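Local structure of RidA family protein (Mycobacterium tuberculosis, 3I7T) at residues 3-11 with 19-27; 40-49 with 78-89. The protein is of unknown function but belongs to the homotrimeric YjgF/YER057c/UK114 (RidA) family, some of whose relatives hydrolyse reactive enamine and imine intermediates. One frame throughout, in Å; residues are numbered along the deposited sequence.

Following the chain from its N terminus, contact 1 comes first: strand 4-7 runs out, helix 12-17 makes the turn, and strand 22-25 returns antiparallel beside it, closing a short loop at the edge of the sheet. Strand 28-35 then leads into contact 2, where helix 41-58 meets helix 79-90 after an excursion through strand 66-73. The two loops follow one another without nesting or crossing, and their centres lie about 24 Å apart on opposite sides of the chain's centre. Contact 1 adds one of the two outermost strands to the mixed sheet; contact 2 pairs the two long helices that pack on that sheet. Each also borders a different neighbouring subunit of the trimer.

Contact 1: 3-11 with 19-27; sequences SRTMVSSGS and YSRAVRIGP
Backbone hydrogen bonds join Thr5 and Arg24: Thr5 N reaches Arg24 O at 3.0 Å, and Arg24 N returns to Thr5 O at 2.9 Å. Val7 N donates to Ala22 O at 2.8 Å. Val7 O receives Arg21 N at 2.8 Å and, only weakly, Ala22 N, so two residues face one: a classic beta bulge.

These bonds add strand 4-7 to the edge of the mixed sheet of the YjgF-like fold, one face turned to helix 41-58 and the other to the second subunit.

On the Val7 side, Val7 CB meets Ala22 CB at 4.1 Å; the small alanine leaves room for Ala55 of helix 41-58, while branched valine suits an extended strand. Thr5 and Arg24 lie side by side, Thr5 OG1 3.6 Å from Arg24 CB, while the Arg24 guanidinium continues to Ala59 O. On the opposite face, in a non-hydrogen-bonded pair, Met6 CG lies beside Val23 CG2 at 4.0 Å. The Arg4 chain, extended from CG to NE with CG anti to the backbone N (chi1 -179°), runs obliquely across Val23, whose CG1 lies over one face of the guanidinium, 3.5 Å from Arg4 NE, while Arg4 NH2 bonds to Val66 O of the second subunit.

Ser20 OG, near Met6 CB, bonds to Arg94 O of that subunit. Arg21 CG passes Ser9 OG, which bonds to Glu14, and the Arg21 guanidinium goes on to Thr34.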
ATOM      1  N   SER A   3      16.021   8.167  15.424  1.00 14.71           N
ATOM      2  CA  SER A   3      16.006   6.985  16.348  1.00 14.44           C
ATOM      3  C   SER A   3      14.826   6.024  16.120  1.00 13.77           C
ATOM      4  O   SER A   3      13.652   6.418  16.192  1.00 13.41           O
ATOM      5  CB  SER A   3      16.036   7.438  17.801  1.00 15.09           C
ATOM      6  OG  SER A   3      16.154   6.311  18.651  1.00 17.39           O
ATOM      7  N   ARG A   4      15.154   4.755  15.874  1.00 12.38           N
ATOM      8  CA  ARG A   4      14.177   3.772  15.416  1.00 11.32           C
ATOM      9  C   ARG A   4      13.772   2.769  16.499  1.00 10.83           C
ATOM     10  O   ARG A   4      14.619   2.207  17.183  1.00  9.81           O
ATOM     11  CB  ARG A   4      14.735   3.036  14.192  1.00 11.41           C
ATOM     12  CG  ARG A   4      13.818   1.960  13.566  1.00 10.30           C
ATOM     13  CD  ARG A   4      14.450   1.447  12.263  1.00  8.16           C
ATOM     14  NE  ARG A   4      13.783   0.266  11.724  1.00  8.27           N
ATOM     15  CZ  ARG A   4      13.690   0.001  10.424  1.00  9.03           C
ATOM     16  NH1 ARG A   4      13.059  -1.092  10.010  1.00  9.00           N
ATOM     17  NH2 ARG A   4      14.231   0.837   9.539  1.00 10.14           N
ATOM     18  N   THR A   5      12.469   2.549  16.644  1.00 10.25           N
ATOM     19  CA  THR A   5      11.973   1.553  17.577  1.00 10.31           C
ATOM     20  C   THR A   5      11.055   0.586  16.849  1.00 10.17           C
ATOM     21  O   THR A   5      10.342   0.967  15.918  1.00  9.80           O
ATOM     22  CB  THR A   5      11.228   2.191  18.791  1.00 10.86           C
ATOM     23  OG1 THR A   5      10.367   3.232  18.334  1.00 12.98           O
ATOM     24  CG2 THR A   5      12.199   2.798  19.768  1.00  9.96           C
ATOM     25  N   MET A   6      11.077  -0.669  17.284  1.00  9.90           N
ATOM     26  CA  MET A   6      10.334  -1.723  16.623  1.00  9.61           C
ATOM     27  C   MET A   6       9.586  -2.591  17.611  1.00  9.64           C
ATOM     28  O   MET A   6      10.038  -2.817  18.744  1.00  9.13           O
ATOM     29  CB  MET A   6      11.285  -2.578  15.798  1.00  9.95           C
ATOM     30  CG  MET A   6      12.137  -1.752  14.872  1.00 11.28           C
ATOM     31  SD  MET A   6      13.196  -2.712  13.780  1.00 15.95           S
ATOM     32  CE  MET A   6      14.094  -3.748  14.933  1.00 13.36           C
ATOM     33  N   VAL A   7       8.437  -3.077  17.169  1.00  9.20           N
ATOM     34  CA  VAL A   7       7.572  -3.884  17.988  1.00  8.94           C
ATOM     35  C   VAL A   7       7.480  -5.270  17.363  1.00  9.58           C
ATOM     36  O   VAL A   7       7.232  -5.407  16.165  1.00  8.53           O
ATOM     37  CB  VAL A   7       6.155  -3.259  18.089  1.00  8.97           C
ATOM     38  CG1 VAL A   7       5.193  -4.180  18.884  1.00  8.59           C
ATOM     39  CG2 VAL A   7       6.228  -1.842  18.699  1.00  7.84           C
ATOM     40  N   SER A   8       7.685  -6.290  18.188  1.00 10.26           N
ATOM     41  CA  SER A   8       7.587  -7.676  17.759  1.00 11.67           C
ATOM     42  C   SER A   8       6.519  -8.372  18.604  1.00 12.49           C
ATOM     43  O   SER A   8       6.299  -7.996  19.749  1.00 12.52           O
ATOM     44  CB  SER A   8       8.919  -8.375  17.983  1.00 11.71           C
ATOM     45  OG  SER A   8       8.733  -9.782  18.077  1.00 13.82           O
ATOM     46  N   SER A   9       5.846  -9.375  18.044  1.00 13.37           N
ATOM     47  CA  SER A   9       4.851 -10.125  18.816  1.00 14.05           C
ATOM     48  C   SER A   9       5.420 -11.474  19.249  1.00 14.53           C
ATOM     49  O   SER A   9       4.778 -12.224  19.989  1.00 14.33           O
ATOM     50  CB  SER A   9       3.578 -10.334  18.003  1.00 14.18           C
ATOM     51  OG  SER A   9       3.863 -11.084  16.836  1.00 14.34           O
ATOM     52  N   GLY A  10       6.629 -11.784  18.788  1.00 14.48           N
ATOM     53  CA  GLY A  10       7.271 -13.047  19.133  1.00 14.77           C
ATOM     54  C   GLY A  10       6.828 -14.224  18.267  1.00 15.23           C
ATOM     55  O   GLY A  10       7.215 -15.362  18.518  1.00 14.98           O
ATOM     56  N   SER A  11       6.021 -13.964  17.242  1.00 15.58           N
ATOM     57  CA  SER A  11       5.503 -15.038  16.410  1.00 16.12           C
ATOM     58  C   SER A  11       6.605 -15.657  15.547  1.00 16.79           C
ATOM     59  O   SER A  11       7.616 -15.009  15.252  1.00 16.49           O
ATOM     60  CB  SER A  11       4.396 -14.520  15.506  1.00 15.57           C
ATOM     61  OG  SER A  11       4.972 -13.766  14.465  1.00 16.29           O
ATOM     62  N   TYR A  19      10.476  -9.506   9.867  1.00  7.43           N
ATOM     63  CA  TYR A  19       9.690  -8.265   9.818  1.00  7.38           C
ATOM     64  C   TYR A  19       9.167  -7.936  11.228  1.00  6.91           C
ATOM     65  O   TYR A  19       9.145  -8.804  12.105  1.00  6.60           O
ATOM     66  CB  TYR A  19       8.533  -8.372   8.805  1.00  7.25           C
ATOM     67  CG  TYR A  19       7.285  -9.110   9.303  1.00  9.14           C
ATOM     68  CD1 TYR A  19       6.238  -8.413   9.906  1.00 11.14           C
ATOM     69  CD2 TYR A  19       7.150 -10.498   9.148  1.00 10.53           C
ATOM     70  CE1 TYR A  19       5.094  -9.071  10.366  1.00 14.23           C
ATOM     71  CE2 TYR A  19       6.012 -11.168   9.594  1.00 13.26           C
ATOM     72  CZ  TYR A  19       4.982 -10.450  10.206  1.00 16.03           C
ATOM     73  OH  TYR A  19       3.839 -11.103  10.658  1.00 17.78           O
ATOM     74  N   SER A  20       8.755  -6.684  11.434  1.00  6.35           N
ATOM     75  CA  SER A  20       8.230  -6.227  12.713  1.00  5.79           C
ATOM     76  C   SER A  20       6.736  -5.983  12.628  1.00  5.99           C
ATOM     77  O   SER A  20       6.200  -5.707  11.561  1.00  5.66           O
ATOM     78  CB  SER A  20       8.904  -4.919  13.135  1.00  5.42           C
ATOM     79  OG  SER A  20      10.277  -5.094  13.386  1.00  5.96           O
ATOM     80  N   ARG A  21       6.060  -6.071  13.763  1.00  6.33           N
ATOM     81  CA  ARG A  21       4.649  -5.731  13.822  1.00  6.08           C
ATOM     82  C   ARG A  21       4.468  -4.228  13.562  1.00  5.72           C
ATOM     83  O   ARG A  21       3.568  -3.822  12.824  1.00  5.63           O
ATOM     84  CB  ARG A  21       4.075  -6.120  15.191  1.00  6.27           C
ATOM     85  CG  ARG A  21       3.830  -7.615  15.369  1.00  7.64           C
ATOM     86  CD  ARG A  21       2.591  -8.046  14.599  1.00 11.97           C
ATOM     87  NE  ARG A  21       1.484  -7.142  14.873  1.00 14.06           N
ATOM     88  CZ  ARG A  21       0.569  -6.776  13.979  1.00 14.99           C
ATOM     89  NH1 ARG A  21       0.622  -7.243  12.738  1.00 13.62           N
ATOM     90  NH2 ARG A  21      -0.400  -5.932  14.331  1.00 13.62           N
ATOM     91  N   ALA A  22       5.327  -3.407  14.178  1.00  5.98           N
ATOM     92  CA  ALA A  22       5.299  -1.961  13.975  1.00  5.25           C
ATOM     93  C   ALA A  22       6.701  -1.367  14.036  1.00  5.41           C
ATOM     94  O   ALA A  22       7.568  -1.866  14.763  1.00  4.85           O
ATOM     95  CB  ALA A  22       4.417  -1.297  14.997  1.00  5.56           C
ATOM     96  N   VAL A  23       6.916  -0.294  13.280  1.00  5.29           N
ATOM     97  CA  VAL A  23       8.164   0.450  13.365  1.00  5.47           C
ATOM     98  C   VAL A  23       7.834   1.925  13.475  1.00  5.78           C
ATOM     99  O   VAL A  23       6.936   2.407  12.784  1.00  5.71           O
ATOM    100  CB  VAL A  23       9.064   0.179  12.131  1.00  5.70           C
ATOM    101  CG1 VAL A  23      10.362   1.010  12.201  1.00  4.85           C
ATOM    102  CG2 VAL A  23       9.391  -1.293  12.066  1.00  5.22           C
ATOM    103  N   ARG A  24       8.543   2.622  14.367  1.00  6.29           N
ATOM    104  CA  ARG A  24       8.431   4.071  14.543  1.00  6.60           C
ATOM    105  C   ARG A  24       9.800   4.754  14.314  1.00  6.91           C
ATOM    106  O   ARG A  24      10.801   4.314  14.868  1.00  6.09           O
ATOM    107  CB  ARG A  24       7.903   4.399  15.958  1.00  6.91           C
ATOM    108  CG  ARG A  24       8.020   5.897  16.340  1.00  7.05           C
ATOM    109  CD  ARG A  24       7.463   6.204  17.733  1.00 10.42           C
ATOM    110  NE  ARG A  24       7.260   7.647  17.948  1.00 10.33           N
ATOM    111  CZ  ARG A  24       6.350   8.151  18.777  1.00  9.61           C
ATOM    112  NH1 ARG A  24       5.555   7.339  19.473  1.00  8.35           N
ATOM    113  NH2 ARG A  24       6.220   9.463  18.902  1.00  9.33           N
ATOM    114  N   ILE A  25       9.846   5.775  13.455  1.00  7.15           N
ATOM    115  CA  ILE A  25      10.985   6.706  13.383  1.00  8.46           C
ATOM    116  C   ILE A  25      10.417   8.093  13.182  1.00  8.75           C
ATOM    117  O   ILE A  25       9.535   8.283  12.367  1.00  9.10           O
ATOM    118  CB  ILE A  25      11.933   6.496  12.170  1.00  8.55           C
ATOM    119  CG1 ILE A  25      11.686   5.177  11.479  1.00  9.44           C
ATOM    120  CG2 ILE A  25      13.405   6.805  12.520  1.00  9.18           C
ATOM    121  CD1 ILE A  25      10.671   5.348  10.375  1.00 12.06           C
ATOM    122  N   GLY A  26      10.931   9.080  13.893  1.00  9.34           N
ATOM    123  CA  GLY A  26      10.242  10.355  13.899  1.00 10.28           C
ATOM    124  C   GLY A  26       8.787  10.187  14.316  1.00 10.93           C
ATOM    125  O   GLY A  26       8.462   9.421  15.227  1.00 10.25           O
ATOM    126  N   PRO A  27       7.880  10.900  13.645  1.00 12.16           N
ATOM    127  CA  PRO A  27       6.506  10.844  14.122  1.00 12.92           C
ATOM    128  C   PRO A  27       5.748   9.730  13.406  1.00 13.19           C
ATOM    129  O   PRO A  27       4.606   9.416  13.766  1.00 14.08           O
ATOM    130  CB  PRO A  27       5.952  12.213  13.715  1.00 13.18           C
ATOM    131  CG  PRO A  27       6.765  12.587  12.447  1.00 12.88           C
ATOM    132  CD  PRO A  27       7.990  11.668  12.391  1.00 12.58           C
TER

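Contact 2: 40-49 with 78-89; sequences DIAAQTRDAL and RWREVGEVHAQA
Arg78, at the N-cap of its helix, reaches Asp40, at that of the other. Its chain bends at chi3 (-75°), bringing Arg78 NH1 to 3.1 Å from Asp40 OD2 in a salt bridge, the two flat groups inclined by 35°. Ile41 CB lies over one face of the guanidinium. Glu81 lays its aliphatic CB against Ile41 CG2 at 3.5 Å. Glu81 OE1 comes to 3.9 Å from Asp40 OD1, like charges whose repulsion Arg78 probably eases.

Val82 crosses Thr45 at about a right angle, CG2 nearest the hydroxyl OG1 and CG1 beside both OG1 and the Thr45 methyl; that hydroxyl donates to Ile41 O of its own helix. Val85 is the knob, among Ala42, Thr45, Arg46 and Leu49, CG1 against Arg46 CG; its compact branching fits this hole. His86 sends its ring to Thr69 and to Val17 O of the third subunit. Ala89 is small enough for Leu49 CD1 to approach its CB at 3.9 Å.

Segments 41-49 and 79-89 run roughly parallel, axes 8.6 Å apart and crossing at -32°, and Thr45 and Val82 also touch strands beneath: the alpha+beta fold of the YjgF-like subunit, both helices on one side of a mixed, mainly antiparallel sheet.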
ATOM      1  N   ASP A  40     -15.510 -15.698  11.785  1.00 11.64           N
ATOM      2  CA  ASP A  40     -16.146 -15.025  10.654  1.00 11.09           C
ATOM      3  C   ASP A  40     -15.593 -13.623  10.431  1.00 10.25           C
ATOM      4  O   ASP A  40     -14.875 -13.090  11.277  1.00  9.63           O
ATOM      5  CB  ASP A  40     -17.664 -14.977  10.826  1.00 11.30           C
ATOM      6  CG  ASP A  40     -18.402 -14.739   9.505  1.00 14.26           C
ATOM      7  OD1 ASP A  40     -19.653 -14.646   9.551  1.00 17.86           O
ATOM      8  OD2 ASP A  40     -17.751 -14.651   8.421  1.00 16.30           O
ATOM      9  N   ILE A  41     -15.934 -13.025   9.295  1.00  9.33           N
ATOM     10  CA  ILE A  41     -15.268 -11.798   8.901  1.00  8.59           C
ATOM     11  C   ILE A  41     -15.377 -10.686   9.942  1.00  8.34           C
ATOM     12  O   ILE A  41     -14.395 -10.005  10.209  1.00  8.26           O
ATOM     13  CB  ILE A  41     -15.627 -11.322   7.458  1.00  8.76           C
ATOM     14  CG1 ILE A  41     -14.383 -10.663   6.821  1.00  8.67           C
ATOM     15  CG2 ILE A  41     -16.875 -10.429   7.450  1.00  8.89           C
ATOM     16  CD1 ILE A  41     -14.608 -10.030   5.450  1.00  9.48           C
ATOM     17  N   ALA A  42     -16.539 -10.511  10.562  1.00  7.97           N
ATOM     18  CA  ALA A  42     -16.657  -9.472  11.584  1.00  7.65           C
ATOM     19  C   ALA A  42     -15.673  -9.689  12.734  1.00  7.43           C
ATOM     20  O   ALA A  42     -14.946  -8.780  13.091  1.00  6.50           O
ATOM     21  CB  ALA A  42     -18.078  -9.370  12.113  1.00  7.55           C
ATOM     22  N   ALA A  43     -15.657 -10.889  13.311  1.00  7.38           N
ATOM     23  CA  ALA A  43     -14.781 -11.160  14.450  1.00  7.37           C
ATOM     24  C   ALA A  43     -13.312 -10.975  14.086  1.00  7.08           C
ATOM     25  O   ALA A  43     -12.525 -10.447  14.873  1.00  7.44           O
ATOM     26  CB  ALA A  43     -15.028 -12.562  14.978  1.00  7.23           C
ATOM     27  N   GLN A  44     -12.942 -11.426  12.889  1.00  6.66           N
ATOM     28  CA  GLN A  44     -11.569 -11.302  12.402  1.00  6.57           C
ATOM     29  C   GLN A  44     -11.174  -9.847  12.199  1.00  6.93           C
ATOM     30  O   GLN A  44     -10.048  -9.459  12.507  1.00  6.54           O
ATOM     31  CB  GLN A  44     -11.391 -12.084  11.103  1.00  5.78           C
ATOM     32  CG  GLN A  44     -11.434 -13.606  11.303  1.00  5.68           C
ATOM     33  CD  GLN A  44     -10.921 -14.351  10.085  1.00  5.17           C
ATOM     34  OE1 GLN A  44     -10.407 -13.746   9.135  1.00  3.89           O
ATOM     35  NE2 GLN A  44     -11.067 -15.671  10.098  1.00  5.72           N
ATOM     36  N   THR A  45     -12.095  -9.035  11.683  1.00  7.03           N
ATOM     37  CA  THR A  45     -11.813  -7.597  11.568  1.00  7.16           C
ATOM     38  C   THR A  45     -11.599  -6.949  12.939  1.00  7.08           C
ATOM     39  O   THR A  45     -10.656  -6.192  13.131  1.00  6.93           O
ATOM     40  CB  THR A  45     -12.938  -6.867  10.819  1.00  7.22           C
ATOM     41  OG1 THR A  45     -13.190  -7.559   9.595  1.00  7.21           O
ATOM     42  CG2 THR A  45     -12.513  -5.455  10.494  1.00  6.51           C
ATOM     43  N   ARG A  46     -12.468  -7.250  13.897  1.00  7.54           N
ATOM     44  CA  ARG A  46     -12.316  -6.671  15.227  1.00  7.79           C
ATOM     45  C   ARG A  46     -10.973  -7.068  15.822  1.00  7.58           C
ATOM     46  O   ARG A  46     -10.267  -6.239  16.395  1.00  7.05           O
ATOM     47  CB  ARG A  46     -13.459  -7.092  16.155  1.00  8.51           C
ATOM     48  CG  ARG A  46     -14.803  -6.435  15.811  1.00 10.84           C
ATOM     49  CD  ARG A  46     -15.855  -6.649  16.916  1.00 13.80           C
ATOM     50  NE  ARG A  46     -15.985  -8.065  17.255  1.00 17.09           N
ATOM     51  CZ  ARG A  46     -16.908  -8.883  16.753  1.00 17.88           C
ATOM     52  NH1 ARG A  46     -17.812  -8.435  15.887  1.00 17.35           N
ATOM     53  NH2 ARG A  46     -16.927 -10.154  17.125  1.00 17.77           N
ATOM     54  N   ASP A  47     -10.618  -8.336  15.671  1.00  7.31           N
ATOM     55  CA  ASP A  47      -9.378  -8.849  16.248  1.00  7.15           C
ATOM     56  C   ASP A  47      -8.151  -8.276  15.547  1.00  6.79           C
ATOM     57  O   ASP A  47      -7.125  -8.001  16.185  1.00  6.45           O
ATOM     58  CB  ASP A  47      -9.368 -10.380  16.207  1.00  6.82           C
ATOM     59  CG  ASP A  47      -8.350 -10.980  17.162  1.00  8.25           C
ATOM     60  OD1 ASP A  47      -8.415 -10.661  18.378  1.00  9.90           O
ATOM     61  OD2 ASP A  47      -7.482 -11.753  16.703  1.00  8.34           O
ATOM     62  N   ALA A  48      -8.248  -8.073  14.233  1.00  6.62           N
ATOM     63  CA  ALA A  48      -7.139  -7.463  13.497  1.00  5.90           C
ATOM     64  C   ALA A  48      -6.928  -6.042  13.984  1.00  6.08           C
ATOM     65  O   ALA A  48      -5.795  -5.591  14.125  1.00  5.05           O
ATOM     66  CB  ALA A  48      -7.386  -7.495  11.981  1.00  6.38           C
ATOM     67  N   LEU A  49      -8.022  -5.339  14.266  1.00  5.82           N
ATOM     68  CA  LEU A  49      -7.918  -3.948  14.710  1.00  5.97           C
ATOM     69  C   LEU A  49      -7.428  -3.866  16.139  1.00  5.46           C
ATOM     70  O   LEU A  49      -6.730  -2.920  16.494  1.00  5.71           O
ATOM     71  CB  LEU A  49      -9.253  -3.219  14.564  1.00  5.41           C
ATOM     72  CG  LEU A  49      -9.697  -2.944  13.123  1.00  6.52           C
ATOM     73  CD1 LEU A  49     -11.109  -2.326  13.038  1.00  7.14           C
ATOM     74  CD2 LEU A  49      -8.678  -2.073  12.421  1.00  6.81           C
ATOM     75  N   ARG A  78     -18.779  -8.922   1.138  1.00 10.00           N
ATOM     76  CA  ARG A  78     -19.025  -8.801   2.573  1.00 10.33           C
ATOM     77  C   ARG A  78     -18.442  -7.509   3.152  1.00 10.32           C
ATOM     78  O   ARG A  78     -18.147  -7.435   4.339  1.00 10.08           O
ATOM     79  CB  ARG A  78     -18.480 -10.024   3.320  1.00 10.66           C
ATOM     80  CG  ARG A  78     -19.125 -11.341   2.898  1.00 11.70           C
ATOM     81  CD  ARG A  78     -18.731 -12.491   3.821  1.00 14.08           C
ATOM     82  NE  ARG A  78     -17.361 -12.956   3.575  1.00 15.24           N
ATOM     83  CZ  ARG A  78     -16.725 -13.866   4.314  1.00 13.56           C
ATOM     84  NH1 ARG A  78     -17.325 -14.421   5.369  1.00 15.64           N
ATOM     85  NH2 ARG A  78     -15.493 -14.219   3.997  1.00 11.61           N
ATOM     86  N   TRP A  79     -18.306  -6.484   2.310  1.00 10.79           N
ATOM     87  CA  TRP A  79     -17.670  -5.231   2.721  1.00 11.01           C
ATOM     88  C   TRP A  79     -18.376  -4.546   3.882  1.00 11.15           C
ATOM     89  O   TRP A  79     -17.745  -3.821   4.649  1.00 11.36           O
ATOM     90  CB  TRP A  79     -17.525  -4.260   1.541  1.00 11.24           C
ATOM     91  CG  TRP A  79     -18.824  -3.694   1.031  1.00 11.87           C
ATOM     92  CD1 TRP A  79     -19.617  -4.215   0.047  1.00 12.53           C
ATOM     93  CD2 TRP A  79     -19.469  -2.492   1.469  1.00 12.77           C
ATOM     94  NE1 TRP A  79     -20.717  -3.412  -0.151  1.00 12.02           N
ATOM     95  CE2 TRP A  79     -20.653  -2.351   0.711  1.00 12.56           C
ATOM     96  CE3 TRP A  79     -19.167  -1.528   2.436  1.00 13.41           C
ATOM     97  CZ2 TRP A  79     -21.535  -1.283   0.886  1.00 12.64           C
ATOM     98  CZ3 TRP A  79     -20.050  -0.462   2.607  1.00 14.74           C
ATOM     99  CH2 TRP A  79     -21.222  -0.355   1.835  1.00 13.27           C
ATOM    100  N   ARG A  80     -19.677  -4.772   4.019  1.00 11.21           N
ATOM    101  CA  ARG A  80     -20.429  -4.117   5.082  1.00 11.54           C
ATOM    102  C   ARG A  80     -20.136  -4.640   6.472  1.00 10.92           C
ATOM    103  O   ARG A  80     -20.106  -3.870   7.416  1.00 11.14           O
ATOM    104  CB  ARG A  80     -21.924  -4.169   4.806  1.00 11.96           C
ATOM    105  CG  ARG A  80     -22.426  -2.905   4.168  1.00 14.24           C
ATOM    106  CD  ARG A  80     -23.934  -2.880   4.068  1.00 16.79           C
ATOM    107  NE  ARG A  80     -24.346  -1.747   3.247  1.00 19.93           N
ATOM    108  CZ  ARG A  80     -24.321  -0.483   3.661  1.00 21.21           C
ATOM    109  NH1 ARG A  80     -23.917  -0.191   4.893  1.00 21.75           N
ATOM    110  NH2 ARG A  80     -24.702   0.489   2.843  1.00 21.57           N
ATOM    111  N   GLU A  81     -19.929  -5.947   6.595  1.00 10.60           N
ATOM    112  CA  GLU A  81     -19.574  -6.550   7.870  1.00 10.41           C
ATOM    113  C   GLU A  81     -18.242  -5.973   8.339  1.00  9.87           C
ATOM    114  O   GLU A  81     -18.050  -5.706   9.528  1.00  9.58           O
ATOM    115  CB  GLU A  81     -19.475  -8.081   7.742  1.00 11.00           C
ATOM    116  CG  GLU A  81     -20.811  -8.842   7.843  1.00 12.42           C
ATOM    117  CD  GLU A  81     -20.629 -10.362   8.100  1.00 16.00           C
ATOM    118  OE1 GLU A  81     -20.293 -10.782   9.247  1.00 14.40           O
ATOM    119  OE2 GLU A  81     -20.837 -11.140   7.140  1.00 17.19           O
ATOM    120  N   VAL A  82     -17.327  -5.782   7.392  1.00  9.12           N
ATOM    121  CA  VAL A  82     -16.002  -5.255   7.696  1.00  8.35           C
ATOM    122  C   VAL A  82     -16.085  -3.763   7.993  1.00  8.44           C
ATOM    123  O   VAL A  82     -15.570  -3.292   9.006  1.00  8.16           O
ATOM    124  CB  VAL A  82     -15.012  -5.507   6.535  1.00  8.07           C
ATOM    125  CG1 VAL A  82     -13.663  -4.903   6.847  1.00  7.49           C
ATOM    126  CG2 VAL A  82     -14.866  -6.981   6.297  1.00  7.52           C
ATOM    127  N   GLY A  83     -16.759  -3.023   7.113  1.00  8.01           N
ATOM    128  CA  GLY A  83     -16.953  -1.590   7.313  1.00  8.39           C
ATOM    129  C   GLY A  83     -17.535  -1.204   8.663  1.00  8.27           C
ATOM    130  O   GLY A  83     -17.098  -0.234   9.274  1.00  9.10           O
ATOM    131  N   GLU A  84     -18.533  -1.948   9.127  1.00  8.30           N
ATOM    132  CA  GLU A  84     -19.168  -1.661  10.408  1.00  8.02           C
ATOM    133  C   GLU A  84     -18.162  -1.646  11.547  1.00  7.16           C
ATOM    134  O   GLU A  84     -18.209  -0.783  12.421  1.00  6.44           O
ATOM    135  CB  GLU A  84     -20.250  -2.691  10.716  1.00  8.67           C
ATOM    136  CG  GLU A  84     -21.533  -2.479   9.954  1.00 12.38           C
ATOM    137  CD  GLU A  84     -22.511  -3.616  10.154  1.00 16.17           C
ATOM    138  OE1 GLU A  84     -22.606  -4.132  11.294  1.00 18.60           O
ATOM    139  OE2 GLU A  84     -23.184  -3.992   9.169  1.00 18.32           O
ATOM    140  N   VAL A  85     -17.273  -2.635  11.552  1.00  6.50           N
ATOM    141  CA  VAL A  85     -16.231  -2.720  12.562  1.00  6.03           C
ATOM    142  C   VAL A  85     -15.194  -1.586  12.424  1.00  6.03           C
ATOM    143  O   VAL A  85     -14.737  -1.024  13.418  1.00  5.71           O
ATOM    144  CB  VAL A  85     -15.533  -4.106  12.515  1.00  5.74           C
ATOM    145  CG1 VAL A  85     -14.384  -4.159  13.494  1.00  5.75           C
ATOM    146  CG2 VAL A  85     -16.528  -5.231  12.772  1.00  5.86           C
ATOM    147  N   HIS A  86     -14.816  -1.261  11.186  1.00  5.80           N
ATOM    148  CA  HIS A  86     -13.859  -0.191  10.923  1.00  6.14           C
ATOM    149  C   HIS A  86     -14.474   1.129  11.392  1.00  7.05           C
ATOM    150  O   HIS A  86     -13.790   1.992  11.969  1.00  6.74           O
ATOM    151  CB  HIS A  86     -13.538  -0.149   9.411  1.00  5.85           C
ATOM    152  CG  HIS A  86     -12.432   0.797   9.038  1.00  4.93           C
ATOM    153  ND1 HIS A  86     -12.644   2.144   8.817  1.00  4.57           N
ATOM    154  CD2 HIS A  86     -11.109   0.587   8.830  1.00  3.89           C
ATOM    155  CE1 HIS A  86     -11.500   2.723   8.496  1.00  5.08           C
ATOM    156  NE2 HIS A  86     -10.550   1.801   8.508  1.00  5.86           N
ATOM    157  N   ALA A  87     -15.784   1.256  11.171  1.00  7.83           N
ATOM    158  CA  ALA A  87     -16.537   2.458  11.519  1.00  9.00           C
ATOM    159  C   ALA A  87     -16.647   2.625  13.029  1.00  9.94           C
ATOM    160  O   ALA A  87     -16.503   3.731  13.541  1.00 10.06           O
ATOM    161  CB  ALA A  87     -17.919   2.427  10.891  1.00  8.47           C
ATOM    162  N   GLN A  88     -16.904   1.526  13.737  1.00 11.05           N
ATOM    163  CA  GLN A  88     -16.952   1.564  15.194  1.00 12.50           C
ATOM    164  C   GLN A  88     -15.579   1.953  15.760  1.00 12.40           C
ATOM    165  O   GLN A  88     -15.495   2.643  16.774  1.00 12.22           O
ATOM    166  CB  GLN A  88     -17.466   0.230  15.768  1.00 12.90           C
ATOM    167  CG  GLN A  88     -18.217   0.346  17.123  1.00 16.52           C
ATOM    168  CD  GLN A  88     -19.707   0.729  16.996  1.00 20.51           C
ATOM    169  OE1 GLN A  88     -20.111   1.449  16.076  1.00 22.98           O
ATOM    170  NE2 GLN A  88     -20.524   0.254  17.940  1.00 22.61           N
ATOM    171  N   ALA A  89     -14.506   1.546  15.084  1.00 12.41           N
ATOM    172  CA  ALA A  89     -13.157   1.919  15.508  1.00 12.64           C
ATOM    173  C   ALA A  89     -12.779   3.347  15.066  1.00 13.03           C
ATOM    174  O   ALA A  89     -12.122   4.085  15.808  1.00 13.25           O
ATOM    175  CB  ALA A  89     -12.129   0.895  14.998  1.00 12.42           C
TER